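Local atomic coordinates of ESX-5 secretion-associated protein EspG5 (Mycobacterium marinum, PDB entry 6VJ5), a protein that serves as a specific cytoplasmic chaperone for cognate PE/PPE proteins, keeping their dimers from aggregating and supporting secretion of LipY and PE31/PPE18. Residues Asp82-Leu88 with Ala224-Tyr230; Ala30-Arg34 with Phe116-Leu120; Ala73-Leu78 with Arg122-Val128; Ile169-Pro175 with Ala266-Pro272; Leu20-Leu24 with Ile61-Val67. All blocks are in the same frame, centred on the assembly; numbering follows the deposited sequence.

From the N terminus, helix 14-23 is the first element used: contact 5 joins its end to the hairpin 61-67, closing a loop through helix 51-58. Chain 30-34 leaves from within that loop and closes on strand 115-123 in contact 2, so contacts 5 and 2 cross. Helix 69-79 follows the hairpin and meets the turn between strands 115-123 and 126-133 in contact 3, which crosses contact 2 but opens after contact 5 closes. Strand 83-91 pairs with strand 221-231 in contact 1, crossing contacts 2, 3 and 4. Contact 4 adds strand 172-175, outermost in this chain's large antiparallel sheet, about 48 Å from contact 5 between centres.

Contact 1 of 5, residues Asp82-Leu88 with Ala224-Tyr230; sequences DLEVVAL and AVYARQY
Glu84 OE1 receives the hydroxyl of Tyr230 at 2.5 Å from OH, nearly in line with its C-O bond, with the carboxylate and ring planes 62° apart. Arg228 NH1 makes a weak hydrogen bond, part of a salt bridge, to Glu84 OE1 at 3.5 Å, the oxygen lying at the edge of the guanidinium. Arg228 NE donates to Tyr230 OH, and a water donates to both Glu84 OE2 and that hydroxyl. On the same face, Val86 CB sits over the Tyr226 ring, 3.9 Å from its centroid, a CH-pi contact; with Tyr226 chi1 at 56°, CG stands between backbone N and carbonyl carbon, laying the ring beside Val86. Behind them 83-88 and 224-230 run antiparallel at 163°, with paired backbone bonds at Glu84-Arg228, Val86-Tyr226 and Leu88-Ala224; Val86 N to Tyr226 O is 2.6 Å. In the second shell, Glu32 binds both Arg228 NH2 and Tyr226 OH. Helix 275-286 covers Val85 and Ala227 on the other face, while strands 115-123 and 234-247 flank the pair within the sheet.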
# COMPACT_ATOMS: atom_id res chain seq x y z
N ASP C 82 2.78 0.51 25.63
CA ASP C 82 1.68 0.12 26.50
C ASP C 82 0.68 1.26 26.65
O ASP C 82 -0.51 1.03 26.85
CB ASP C 82 2.21 -0.31 27.86
CG ASP C 82 3.25 -1.42 27.77
OD1 ASP C 82 3.01 -2.43 27.08
OD2 ASP C 82 4.32 -1.27 28.41
N LEU C 83 1.16 2.50 26.55
CA LEU C 83 0.35 3.69 26.74
C LEU C 83 0.78 4.74 25.73
O LEU C 83 1.98 4.92 25.49
CB LEU C 83 0.51 4.24 28.16
CG LEU C 83 -0.28 5.49 28.51
CD1 LEU C 83 -1.78 5.21 28.49
CD2 LEU C 83 0.16 6.02 29.87
N GLU C 84 -0.20 5.41 25.13
CA GLU C 84 0.04 6.54 24.25
C GLU C 84 -0.83 7.70 24.71
O GLU C 84 -2.05 7.55 24.88
CB GLU C 84 -0.27 6.20 22.79
CG GLU C 84 0.97 5.91 21.95
CD GLU C 84 0.64 5.22 20.65
OE1 GLU C 84 -0.47 4.65 20.53
OE2 GLU C 84 1.49 5.23 19.73
N VAL C 85 -0.20 8.85 24.95
CA VAL C 85 -0.89 10.10 25.24
C VAL C 85 -0.66 11.03 24.07
O VAL C 85 0.49 11.23 23.65
CB VAL C 85 -0.38 10.73 26.55
CG1 VAL C 85 -1.02 12.08 26.78
CG2 VAL C 85 -0.67 9.81 27.73
N VAL C 86 -1.74 11.57 23.52
CA VAL C 86 -1.67 12.39 22.32
C VAL C 86 -2.16 13.79 22.64
O VAL C 86 -3.10 13.96 23.43
CB VAL C 86 -2.50 11.78 21.17
CG1 VAL C 86 -2.68 12.80 20.05
CG2 VAL C 86 -1.85 10.51 20.66
N ALA C 87 -1.54 14.79 22.02
CA ALA C 87 -1.96 16.18 22.11
C ALA C 87 -1.85 16.80 20.73
O ALA C 87 -0.79 16.76 20.10
CB ALA C 87 -1.09 16.95 23.11
N LEU C 88 -2.96 17.36 20.24
CA LEU C 88 -2.98 18.07 18.97
C LEU C 88 -3.17 19.55 19.27
O LEU C 88 -4.15 19.94 19.92
CB LEU C 88 -4.11 17.57 18.07
CG LEU C 88 -4.25 16.05 17.96
CD1 LEU C 88 -5.53 15.69 17.21
CD2 LEU C 88 -3.02 15.45 17.30
N ALA C 224 -6.22 19.49 21.81
CA ALA C 224 -6.99 18.29 22.12
C ALA C 224 -6.02 17.26 22.70
O ALA C 224 -4.95 17.04 22.13
CB ALA C 224 -7.70 17.75 20.89
N VAL C 225 -6.39 16.66 23.82
CA VAL C 225 -5.53 15.72 24.53
C VAL C 225 -6.32 14.47 24.84
O VAL C 225 -7.41 14.55 25.41
CB VAL C 225 -4.95 16.34 25.82
CG1 VAL C 225 -3.97 15.38 26.47
CG2 VAL C 225 -4.30 17.68 25.53
N TYR C 226 -5.77 13.31 24.48
CA TYR C 226 -6.40 12.03 24.74
C TYR C 226 -5.33 10.95 24.79
O TYR C 226 -4.15 11.21 24.51
CB TYR C 226 -7.46 11.71 23.68
CG TYR C 226 -6.92 11.72 22.27
CD1 TYR C 226 -6.73 12.92 21.59
CD2 TYR C 226 -6.61 10.54 21.62
CE1 TYR C 226 -6.23 12.94 20.31
CE2 TYR C 226 -6.11 10.55 20.33
CZ TYR C 226 -5.93 11.75 19.68
OH TYR C 226 -5.44 11.77 18.40
N ALA C 227 -5.74 9.74 25.16
CA ALA C 227 -4.79 8.66 25.39
C ALA C 227 -5.32 7.35 24.83
O ALA C 227 -6.51 7.19 24.58
CB ALA C 227 -4.48 8.50 26.89
N ARG C 228 -4.40 6.40 24.66
CA ARG C 228 -4.69 5.09 24.11
C ARG C 228 -3.89 4.05 24.89
O ARG C 228 -2.71 4.26 25.18
CB ARG C 228 -4.34 5.05 22.62
CG ARG C 228 -5.30 4.23 21.76
CD ARG C 228 -5.25 4.64 20.28
NE ARG C 228 -3.97 5.25 19.91
CZ ARG C 228 -3.86 6.43 19.30
NH1 ARG C 228 -2.66 6.91 19.02
NH2 ARG C 228 -4.93 7.13 18.96
N GLN C 229 -4.54 2.94 25.23
CA GLN C 229 -3.93 1.87 26.00
C GLN C 229 -3.98 0.57 25.21
O GLN C 229 -4.89 0.35 24.40
CB GLN C 229 -4.65 1.68 27.35
CG GLN C 229 -3.72 1.48 28.53
CD GLN C 229 -4.48 1.35 29.84
OE1 GLN C 229 -5.70 1.18 29.85
NE2 GLN C 229 -3.75 1.43 30.95
N TYR C 230 -3.00 -0.30 25.46
CA TYR C 230 -2.85 -1.54 24.70
C TYR C 230 -2.66 -2.74 25.62
O TYR C 230 -1.76 -2.73 26.48
CB TYR C 230 -1.65 -1.45 23.74
CG TYR C 230 -1.73 -0.33 22.73
CD1 TYR C 230 -2.48 -0.48 21.57
CD2 TYR C 230 -1.05 0.86 22.92
CE1 TYR C 230 -2.57 0.54 20.64
CE2 TYR C 230 -1.13 1.89 21.99
CZ TYR C 230 -1.89 1.72 20.85
OH TYR C 230 -1.98 2.72 19.92
O HOH W 1 0.52 2.81 17.82

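Contact 2 of 5, residues Ala30-Arg34 with Phe116-Leu120; sequences APELR and FRVVL
Arg117 NH1 donates to the backbone oxygen Glu32 O over 2.6 Å, in the carbonyl plane on a lone pair (C=O...N angle 118°) and only 7° out of its own guanidinium plane. The arginine chain bends at chi2, and Arg117 CD passes 3.3 Å from Glu32 O before the guanidinium turns its edge to it. A water bridges the neighbouring groups: it donates to Pro31 O, accepts from Arg34 NE at 3.1 Å and takes a weak bond from Arg117 NH1. Arg117 NH2 lies over one face of the Arg34 guanidinium, 3.9 Å from Arg34 NH2, with the planes 51° apart; these like charges have separate partners, Arg117 NE pairing with Glu115 and Arg34 NH1 donating to the carbonyls of Gly97 and Asp110. Apolar contact is supplied by Val119, whose CG1 is 3.9 Å from Ala30 CB and whose CG2 is 4.1 Å from Leu33 CG. Within 30-34, Arg34 N to Pro31 O (2.8 Å) closes the short 3-10 turn. The turn lies across one face of the large sheet: Val119 and Arg117 of strand 115-123 lie beneath it, the Glu32 side chain extends to strand 221-231, and Leu33 packs on Ala130 of strand 126-133.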
# COMPACT_ATOMS: atom_id res chain seq x y z
N ALA C 30 2.04 5.69 15.98
CA ALA C 30 0.80 6.41 16.23
C ALA C 30 0.27 6.99 14.91
O ALA C 30 1.04 7.59 14.15
CB ALA C 30 1.03 7.54 17.24
N PRO C 31 -1.02 6.82 14.61
CA PRO C 31 -1.56 7.43 13.39
C PRO C 31 -1.44 8.95 13.37
O PRO C 31 -1.40 9.54 12.29
CB PRO C 31 -3.03 6.99 13.39
CG PRO C 31 -3.34 6.66 14.83
CD PRO C 31 -2.05 6.16 15.43
N GLU C 32 -1.36 9.60 14.54
CA GLU C 32 -1.34 11.06 14.57
C GLU C 32 -0.07 11.62 13.93
O GLU C 32 -0.08 12.76 13.45
CB GLU C 32 -1.46 11.56 16.00
CG GLU C 32 -2.83 11.34 16.62
CD GLU C 32 -3.00 9.96 17.19
OE1 GLU C 32 -2.06 9.15 17.05
OE2 GLU C 32 -4.07 9.68 17.78
N LEU C 33 1.02 10.86 13.94
CA LEU C 33 2.22 11.28 13.22
C LEU C 33 2.06 11.18 11.72
O LEU C 33 2.89 11.73 10.98
CB LEU C 33 3.41 10.44 13.67
CG LEU C 33 3.80 10.63 15.14
CD1 LEU C 33 4.59 9.44 15.63
CD2 LEU C 33 4.60 11.91 15.28
N ARG C 34 1.03 10.47 11.25
CA ARG C 34 0.66 10.42 9.84
C ARG C 34 1.88 10.14 8.96
O ARG C 34 2.17 10.85 8.00
CB ARG C 34 -0.03 11.72 9.43
CG ARG C 34 -0.79 11.64 8.13
CD ARG C 34 -1.64 12.88 7.93
NE ARG C 34 -2.92 12.82 8.63
CZ ARG C 34 -3.89 13.72 8.49
NH1 ARG C 34 -3.71 14.75 7.68
NH2 ARG C 34 -5.03 13.61 9.16
N PHE C 116 0.36 21.24 15.07
CA PHE C 116 1.54 20.65 15.68
C PHE C 116 1.05 19.41 16.43
O PHE C 116 0.06 19.48 17.16
CB PHE C 116 2.22 21.66 16.62
CG PHE C 116 2.28 23.06 16.05
CD1 PHE C 116 1.23 23.94 16.24
CD2 PHE C 116 3.39 23.49 15.34
CE1 PHE C 116 1.28 25.24 15.72
CE2 PHE C 116 3.45 24.79 14.82
CZ PHE C 116 2.39 25.66 15.01
N ARG C 117 1.73 18.28 16.23
CA ARG C 117 1.24 17.00 16.73
C ARG C 117 2.27 16.38 17.66
O ARG C 117 3.41 16.14 17.26
CB ARG C 117 0.92 16.05 15.58
CG ARG C 117 -0.51 16.16 15.06
CD ARG C 117 -0.61 16.03 13.54
NE ARG C 117 -1.99 16.14 13.10
CZ ARG C 117 -2.81 15.12 12.89
NH1 ARG C 117 -2.39 13.87 13.04
NH2 ARG C 117 -4.06 15.34 12.50
N VAL C 118 1.85 16.10 18.90
CA VAL C 118 2.72 15.60 19.95
C VAL C 118 2.19 14.24 20.42
O VAL C 118 1.06 14.14 20.90
CB VAL C 118 2.80 16.57 21.14
CG1 VAL C 118 3.56 15.93 22.30
CG2 VAL C 118 3.43 17.88 20.73
N VAL C 119 3.03 13.21 20.32
CA VAL C 119 2.72 11.88 20.83
C VAL C 119 3.72 11.54 21.92
O VAL C 119 4.94 11.67 21.73
CB VAL C 119 2.74 10.82 19.71
CG1 VAL C 119 2.43 9.45 20.28
CG2 VAL C 119 1.74 11.19 18.63
N LEU C 120 3.21 11.10 23.07
CA LEU C 120 4.01 10.66 24.21
C LEU C 120 3.76 9.17 24.38
O LEU C 120 2.65 8.76 24.72
CB LEU C 120 3.65 11.43 25.47
CG LEU C 120 3.80 12.94 25.46
CD1 LEU C 120 2.93 13.55 26.56
CD2 LEU C 120 5.24 13.35 25.65
O HOH W 2 -3.80 11.47 11.26

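Contact 3 of 5, residues Ala73-Leu78 with Arg122-Val128; sequences ARMRVL and RRGQHWV
Val77 makes the largest contact of the helix segment, set against Val128 and His126. Val77 CB rests 3.8 Å from Val128 CG2. Beyond it the two methyls part: Val77 CG1, anti to the backbone N (chi1 -169°), meets the hairpin backbone, 3.4 Å from Arg123 N and 3.5 Å from His126 O, with Arg123 CB also near. Val77 CG2 takes the other direction, touching Val128 CG2 at 3.6 Å and lying over the face of the His126 imidazole, a CH-pi contact of 4.0 Å to the ring centroid, 28° off its normal. One turn back, Arg74 CB packs on both methyls of Val128, while Leu78 CD2 reaches Val128 CG1 at 4.1 Å. Arg123 to His126 form a type II' turn, pinned by Arg123 N to His126 O (3.0 Å). Asp141 takes Arg74 NE on one carboxylate oxygen and His126 NE2 on the other. The axes of 73-78 and 126-128 stand at 87°, and helix 14-23 lies behind helix 69-79, packed against Met75 and Leu78.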
# COMPACT_ATOMS: atom_id res chain seq x y z
N ALA C 73 16.05 2.25 20.15
CA ALA C 73 15.30 1.95 21.36
C ALA C 73 14.07 2.84 21.47
O ALA C 73 12.99 2.37 21.87
CB ALA C 73 16.19 2.11 22.59
N ARG C 74 14.20 4.12 21.12
CA ARG C 74 13.05 5.02 21.18
C ARG C 74 11.99 4.63 20.16
O ARG C 74 10.79 4.68 20.47
CB ARG C 74 13.51 6.46 20.95
CG ARG C 74 14.71 6.87 21.80
CD ARG C 74 14.90 8.37 21.84
NE ARG C 74 15.94 8.75 22.80
CZ ARG C 74 17.23 8.86 22.49
NH1 ARG C 74 17.65 8.64 21.26
NH2 ARG C 74 18.11 9.21 23.43
N MET C 75 12.40 4.24 18.95
CA MET C 75 11.44 3.84 17.93
C MET C 75 10.65 2.61 18.37
O MET C 75 9.48 2.45 17.99
CB MET C 75 12.16 3.54 16.62
CG MET C 75 13.00 4.69 16.12
SD MET C 75 11.97 6.10 15.68
CE MET C 75 11.30 5.54 14.11
N ARG C 76 11.27 1.73 19.15
CA ARG C 76 10.57 0.53 19.61
C ARG C 76 9.49 0.87 20.62
O ARG C 76 8.51 0.14 20.74
CB ARG C 76 11.57 -0.45 20.20
CG ARG C 76 12.60 -0.95 19.20
CD ARG C 76 12.19 -2.28 18.60
NE ARG C 76 12.90 -2.58 17.36
CZ ARG C 76 14.19 -2.86 17.29
NH1 ARG C 76 14.94 -2.87 18.38
NH2 ARG C 76 14.74 -3.13 16.11
N VAL C 77 9.65 1.97 21.36
CA VAL C 77 8.59 2.42 22.24
C VAL C 77 7.39 2.88 21.42
O VAL C 77 6.25 2.44 21.66
CB VAL C 77 9.10 3.54 23.17
CG1 VAL C 77 8.10 3.83 24.27
CG2 VAL C 77 10.46 3.17 23.76
N LEU C 78 7.63 3.75 20.44
CA LEU C 78 6.56 4.18 19.55
C LEU C 78 5.92 2.99 18.85
O LEU C 78 4.70 2.96 18.61
CB LEU C 78 7.10 5.17 18.52
CG LEU C 78 7.91 6.36 19.04
CD1 LEU C 78 8.68 7.05 17.91
CD2 LEU C 78 7.01 7.37 19.74
N ARG C 122 4.91 5.26 25.95
CA ARG C 122 5.55 4.61 27.09
C ARG C 122 5.61 3.11 26.85
O ARG C 122 4.65 2.50 26.38
CB ARG C 122 4.80 4.89 28.39
CG ARG C 122 5.58 4.54 29.66
CD ARG C 122 4.63 4.21 30.80
NE ARG C 122 4.22 2.81 30.75
CZ ARG C 122 3.03 2.36 31.15
NH1 ARG C 122 2.12 3.20 31.62
NH2 ARG C 122 2.75 1.07 31.06
N ARG C 123 6.76 2.52 27.16
CA ARG C 123 6.94 1.08 27.21
C ARG C 123 7.68 0.77 28.50
O ARG C 123 8.83 1.19 28.67
CB ARG C 123 7.72 0.57 26.00
CG ARG C 123 7.58 -0.93 25.77
CD ARG C 123 8.46 -1.38 24.61
NE ARG C 123 7.92 -2.55 23.93
CZ ARG C 123 8.59 -3.29 23.05
NH1 ARG C 123 9.85 -2.99 22.74
NH2 ARG C 123 8.01 -4.34 22.49
N GLY C 124 7.02 0.07 29.42
CA GLY C 124 7.57 -0.14 30.74
C GLY C 124 7.70 1.15 31.51
O GLY C 124 6.70 1.70 31.98
N GLN C 125 8.93 1.66 31.64
CA GLN C 125 9.18 2.97 32.23
C GLN C 125 9.91 3.89 31.25
O GLN C 125 10.36 4.97 31.65
CB GLN C 125 9.99 2.83 33.52
CG GLN C 125 9.32 1.98 34.60
CD GLN C 125 9.79 0.54 34.58
OE1 GLN C 125 8.99 -0.39 34.47
NE2 GLN C 125 11.10 0.34 34.71
N HIS C 126 10.06 3.47 30.00
CA HIS C 126 10.73 4.27 28.98
C HIS C 126 9.69 5.18 28.32
O HIS C 126 8.79 4.70 27.63
CB HIS C 126 11.40 3.36 27.97
CG HIS C 126 12.40 4.05 27.10
ND1 HIS C 126 13.17 3.38 26.17
CD2 HIS C 126 12.77 5.35 27.02
CE1 HIS C 126 13.96 4.24 25.55
NE2 HIS C 126 13.73 5.44 26.05
N TRP C 127 9.81 6.49 28.56
CA TRP C 127 8.91 7.48 27.99
C TRP C 127 9.62 8.18 26.83
O TRP C 127 10.70 8.75 27.01
CB TRP C 127 8.48 8.51 29.03
CG TRP C 127 7.28 8.10 29.84
CD1 TRP C 127 7.29 7.49 31.06
CD2 TRP C 127 5.90 8.28 29.49
NE1 TRP C 127 6.00 7.28 31.49
CE2 TRP C 127 5.13 7.75 30.54
CE3 TRP C 127 5.25 8.83 28.38
CZ2 TRP C 127 3.74 7.76 30.52
CZ3 TRP C 127 3.86 8.83 28.37
CH2 TRP C 127 3.12 8.30 29.43
N VAL C 128 8.99 8.15 25.65
CA VAL C 128 9.56 8.73 24.44
C VAL C 128 8.59 9.75 23.87
O VAL C 128 7.37 9.63 24.01
CB VAL C 128 9.88 7.62 23.40
CG1 VAL C 128 10.26 8.22 22.06
CG2 VAL C 128 10.99 6.71 23.92

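Contact 4 of 5, residues Ile169-Pro175 with Ala266-Pro272; sequences INAVNVP and AWLAICP
Val172 and Ile270 lie side by side and point the same way, Val172 CG1 being 4.1 Å from Ile270 CB. Next along that face, Val174 meets Ile270 at an oblique angle: with CG1 anti to the carbonyl carbon (chi1 -63°), Val174 CG2 is left between the backbone N and that carbon and comes 3.9 Å from Ile270 CD1. Ile169 approaches from beyond the strand end, its CD1 against the Cys271 carbonyl carbon and Ile270 CG2, and its CG1 3.7 Å from Pro272 CD. At the far end the Trp267 indole presents its edge to Asn173 O, and its CZ3 is 3.9 Å from Pro175 CD. Asn173 OD1 touches Ala269 CB at 3.5 Å. Segments 172-175 and 267-272 run antiparallel at 149°, with hydrogen-bonded pairs at Val172-Ile270 and Val174-Leu268; Ile270 N to Val172 O is 2.8 Å and nearly straight at 177°. Helix 176-188 packs Met179 on Val174, Leu268 and Ile270, and helix 206-217 receives Ile169. Chemically, the pairing is asymmetric: four backbone hydrogen bonds set the alignment of this strand, outermost in the chain's own sheet, the aliphatic face fits against helices, and Asn173 and Trp267 are exposed while Ala269 is buried.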
# COMPACT_ATOMS: atom_id res chain seq x y z
N ILE C 169 -15.03 32.19 33.96
CA ILE C 169 -16.27 31.43 33.82
C ILE C 169 -16.54 30.69 35.12
O ILE C 169 -15.66 30.51 35.96
CB ILE C 169 -16.23 30.45 32.64
CG1 ILE C 169 -15.43 29.21 32.99
CG2 ILE C 169 -15.63 31.11 31.41
CD1 ILE C 169 -15.71 28.03 32.07
N ASN C 170 -17.77 30.19 35.24
CA ASN C 170 -18.21 29.42 36.40
C ASN C 170 -18.27 27.95 36.00
O ASN C 170 -19.10 27.55 35.17
CB ASN C 170 -19.57 29.92 36.89
CG ASN C 170 -19.62 31.42 37.03
OD1 ASN C 170 -20.11 32.11 36.15
ND2 ASN C 170 -19.11 31.93 38.15
N ALA C 171 -17.40 27.14 36.60
CA ALA C 171 -17.34 25.72 36.29
C ALA C 171 -18.73 25.10 36.40
O ALA C 171 -19.53 25.49 37.25
CB ALA C 171 -16.36 25.02 37.23
N VAL C 172 -19.01 24.13 35.53
CA VAL C 172 -20.31 23.48 35.52
C VAL C 172 -20.19 22.17 34.77
O VAL C 172 -19.31 22.01 33.92
CB VAL C 172 -21.39 24.42 34.90
CG1 VAL C 172 -21.01 24.83 33.48
CG2 VAL C 172 -22.76 23.76 34.93
N ASN C 173 -21.04 21.22 35.12
CA ASN C 173 -21.18 19.95 34.42
C ASN C 173 -22.53 19.94 33.72
O ASN C 173 -23.56 20.24 34.34
CB ASN C 173 -21.09 18.77 35.38
CG ASN C 173 -19.76 18.69 36.09
OD1 ASN C 173 -18.71 18.85 35.48
ND2 ASN C 173 -19.81 18.44 37.39
N VAL C 174 -22.53 19.58 32.44
CA VAL C 174 -23.77 19.53 31.66
C VAL C 174 -23.90 18.18 30.97
O VAL C 174 -22.88 17.54 30.68
CB VAL C 174 -23.82 20.68 30.64
CG1 VAL C 174 -23.83 22.02 31.35
CG2 VAL C 174 -22.63 20.59 29.69
N PRO C 175 -25.12 17.70 30.71
CA PRO C 175 -25.26 16.45 29.94
C PRO C 175 -24.65 16.59 28.55
O PRO C 175 -24.92 17.56 27.83
CB PRO C 175 -26.78 16.24 29.87
CG PRO C 175 -27.34 17.05 31.00
CD PRO C 175 -26.42 18.24 31.14
N ALA C 266 -23.41 10.66 29.64
CA ALA C 266 -22.16 11.20 30.14
C ALA C 266 -22.29 12.69 30.45
O ALA C 266 -23.24 13.36 30.03
CB ALA C 266 -21.03 10.97 29.13
N TRP C 267 -21.29 13.21 31.17
CA TRP C 267 -21.26 14.60 31.61
C TRP C 267 -20.03 15.30 31.05
O TRP C 267 -18.92 14.75 31.12
CB TRP C 267 -21.26 14.69 33.14
CG TRP C 267 -22.53 14.19 33.76
CD1 TRP C 267 -22.84 12.90 34.05
CD2 TRP C 267 -23.66 14.97 34.14
NE1 TRP C 267 -24.10 12.82 34.59
CE2 TRP C 267 -24.62 14.09 34.66
CE3 TRP C 267 -23.95 16.34 34.11
CZ2 TRP C 267 -25.86 14.52 35.14
CZ3 TRP C 267 -25.18 16.77 34.58
CH2 TRP C 267 -26.12 15.86 35.09
N LEU C 268 -20.22 16.50 30.51
CA LEU C 268 -19.13 17.34 30.04
C LEU C 268 -18.85 18.42 31.08
O LEU C 268 -19.77 19.12 31.51
CB LEU C 268 -19.46 17.98 28.69
CG LEU C 268 -18.32 18.76 28.03
CD1 LEU C 268 -17.23 17.81 27.50
CD2 LEU C 268 -18.84 19.65 26.91
N ALA C 269 -17.60 18.53 31.49
CA ALA C 269 -17.17 19.56 32.42
C ALA C 269 -16.71 20.78 31.63
O ALA C 269 -15.90 20.66 30.71
CB ALA C 269 -16.03 19.05 33.30
N ILE C 270 -17.26 21.94 31.98
CA ILE C 270 -16.88 23.22 31.38
C ILE C 270 -16.21 24.02 32.48
O ILE C 270 -16.85 24.36 33.48
CB ILE C 270 -18.08 23.96 30.79
CG1 ILE C 270 -18.81 23.05 29.80
CG2 ILE C 270 -17.62 25.24 30.10
CD1 ILE C 270 -20.16 23.59 29.36
N CYS C 271 -14.93 24.32 32.31
CA CYS C 271 -14.09 24.84 33.38
C CYS C 271 -13.19 25.94 32.86
O CYS C 271 -12.88 25.98 31.66
CB CYS C 271 -13.23 23.72 33.99
SG CYS C 271 -14.17 22.41 34.81
N PRO C 272 -12.76 26.85 33.73
CA PRO C 272 -11.67 27.76 33.36
C PRO C 272 -10.35 27.01 33.38
O PRO C 272 -10.10 26.20 34.28
CB PRO C 272 -11.73 28.85 34.43
CG PRO C 272 -12.28 28.14 35.64
CD PRO C 272 -13.23 27.08 35.11

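Contact 5 of 5, residues Leu20-Leu24 with Ile61-Val67; sequences LQALL and IVVGDTV
This is an apolar contact between the C-terminal end of helix 14-23 and the two-stranded hairpin 61-67; its centre lies about 27 Å from the centre of the chain. No hydrogen bond crosses it. The ends of Leu23 and Val62 meet head-on, with Leu23 CD1 3.6 Å from Val62 CG2. Leu23 CD1 is also 3.7 Å from Val67 CG2, so it fits between the valines of the two short strands. In both valines CG1 is anti to the backbone N (chi1 169° in Val62, 175° in Val67), which leaves CG2, anti to the carbonyl carbon, to meet the leucine. Leu20 and Val62 lie alongside, pointing opposite ways; Leu20 CD2 is 3.9 Å from Val62 CG2 and 4.1 Å from Ile61 CG2. Leu24, the first residue to leave the helical conformation, crosses Val67 at about a right angle, its CD2 4.0 Å from Val67 CB. A type II' turn from Val63 to Thr66 shapes the hairpin: Val63 O accepts both Thr66 N (2.9 Å) and Thr66 OG1, the latter in the carbonyl plane on a lone pair. From helix 51-58, Met56 touches Leu20 and Met53 touches Leu23; from helix 69-79, Met75 touches Leu20 and Ala72 touches Leu24 and Val67. The join between the segments rests on aliphatic contact, mostly between methyls, while the turn is held by its own bonds and by Arg57 NE, which donates to Gly64 O.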
# COMPACT_ATOMS: atom_id res chain seq x y z
N LEU C 20 13.50 4.56 8.77
CA LEU C 20 13.83 3.97 10.07
C LEU C 20 12.84 2.87 10.42
O LEU C 20 13.23 1.80 10.91
CB LEU C 20 13.85 5.05 11.15
CG LEU C 20 14.76 6.23 10.82
CD1 LEU C 20 14.58 7.35 11.83
CD2 LEU C 20 16.21 5.79 10.76
N GLN C 21 11.55 3.12 10.18
CA GLN C 21 10.56 2.07 10.38
C GLN C 21 10.91 0.83 9.56
O GLN C 21 10.77 -0.30 10.04
CB GLN C 21 9.18 2.57 10.00
CG GLN C 21 8.62 3.61 10.94
CD GLN C 21 7.29 4.15 10.46
OE1 GLN C 21 7.22 4.82 9.43
NE2 GLN C 21 6.23 3.83 11.19
N ALA C 22 11.35 1.04 8.32
CA ALA C 22 11.71 -0.09 7.46
C ALA C 22 12.96 -0.79 7.99
O ALA C 22 12.97 -2.02 8.14
CB ALA C 22 11.93 0.40 6.03
N LEU C 23 14.01 -0.03 8.29
CA LEU C 23 15.24 -0.63 8.80
C LEU C 23 15.00 -1.44 10.07
O LEU C 23 15.77 -2.36 10.35
CB LEU C 23 16.29 0.45 9.09
CG LEU C 23 16.76 1.27 7.89
CD1 LEU C 23 17.73 2.36 8.32
CD2 LEU C 23 17.41 0.38 6.84
N LEU C 24 13.95 -1.13 10.82
CA LEU C 24 13.68 -1.77 12.10
C LEU C 24 12.38 -2.56 12.09
O LEU C 24 11.89 -2.94 13.16
CB LEU C 24 13.65 -0.71 13.21
CG LEU C 24 14.88 0.20 13.29
CD1 LEU C 24 14.49 1.55 13.87
CD2 LEU C 24 15.98 -0.44 14.13
N ILE C 61 22.59 8.84 12.67
CA ILE C 61 21.36 8.13 12.99
C ILE C 61 21.42 6.69 12.49
O ILE C 61 20.96 5.76 13.16
CB ILE C 61 20.15 8.88 12.40
CG1 ILE C 61 20.12 10.32 12.91
CG2 ILE C 61 18.85 8.16 12.75
CD1 ILE C 61 19.08 11.18 12.23
N VAL C 62 21.97 6.50 11.30
CA VAL C 62 22.17 5.18 10.72
C VAL C 62 23.66 5.01 10.47
O VAL C 62 24.26 5.80 9.74
CB VAL C 62 21.36 4.99 9.42
CG1 VAL C 62 21.81 3.73 8.71
CG2 VAL C 62 19.88 4.95 9.72
N VAL C 63 24.24 3.99 11.09
CA VAL C 63 25.65 3.65 10.89
C VAL C 63 25.67 2.47 9.93
O VAL C 63 25.25 1.36 10.28
CB VAL C 63 26.35 3.32 12.22
CG1 VAL C 63 27.85 3.43 12.05
CG2 VAL C 63 25.85 4.25 13.32
N GLY C 64 26.15 2.71 8.71
CA GLY C 64 26.10 1.71 7.67
C GLY C 64 24.67 1.33 7.33
O GLY C 64 23.98 2.06 6.61
N ASP C 65 24.22 0.19 7.85
CA ASP C 65 22.84 -0.24 7.70
C ASP C 65 22.15 -0.46 9.04
O ASP C 65 21.01 -0.93 9.08
CB ASP C 65 22.77 -1.53 6.87
CG ASP C 65 23.18 -1.31 5.42
OD1 ASP C 65 22.80 -0.27 4.85
OD2 ASP C 65 23.88 -2.18 4.86
N THR C 66 22.83 -0.15 10.14
CA THR C 66 22.28 -0.34 11.48
C THR C 66 21.93 1.03 12.06
O THR C 66 22.72 1.97 11.96
CB THR C 66 23.28 -1.06 12.38
OG1 THR C 66 24.31 -0.16 12.80
CG2 THR C 66 23.91 -2.24 11.64
N VAL C 67 20.74 1.13 12.63
CA VAL C 67 20.29 2.37 13.25
C VAL C 67 20.95 2.52 14.61
O VAL C 67 21.03 1.55 15.38
CB VAL C 67 18.76 2.39 13.36
CG1 VAL C 67 18.29 3.63 14.11
CG2 VAL C 67 18.12 2.33 11.98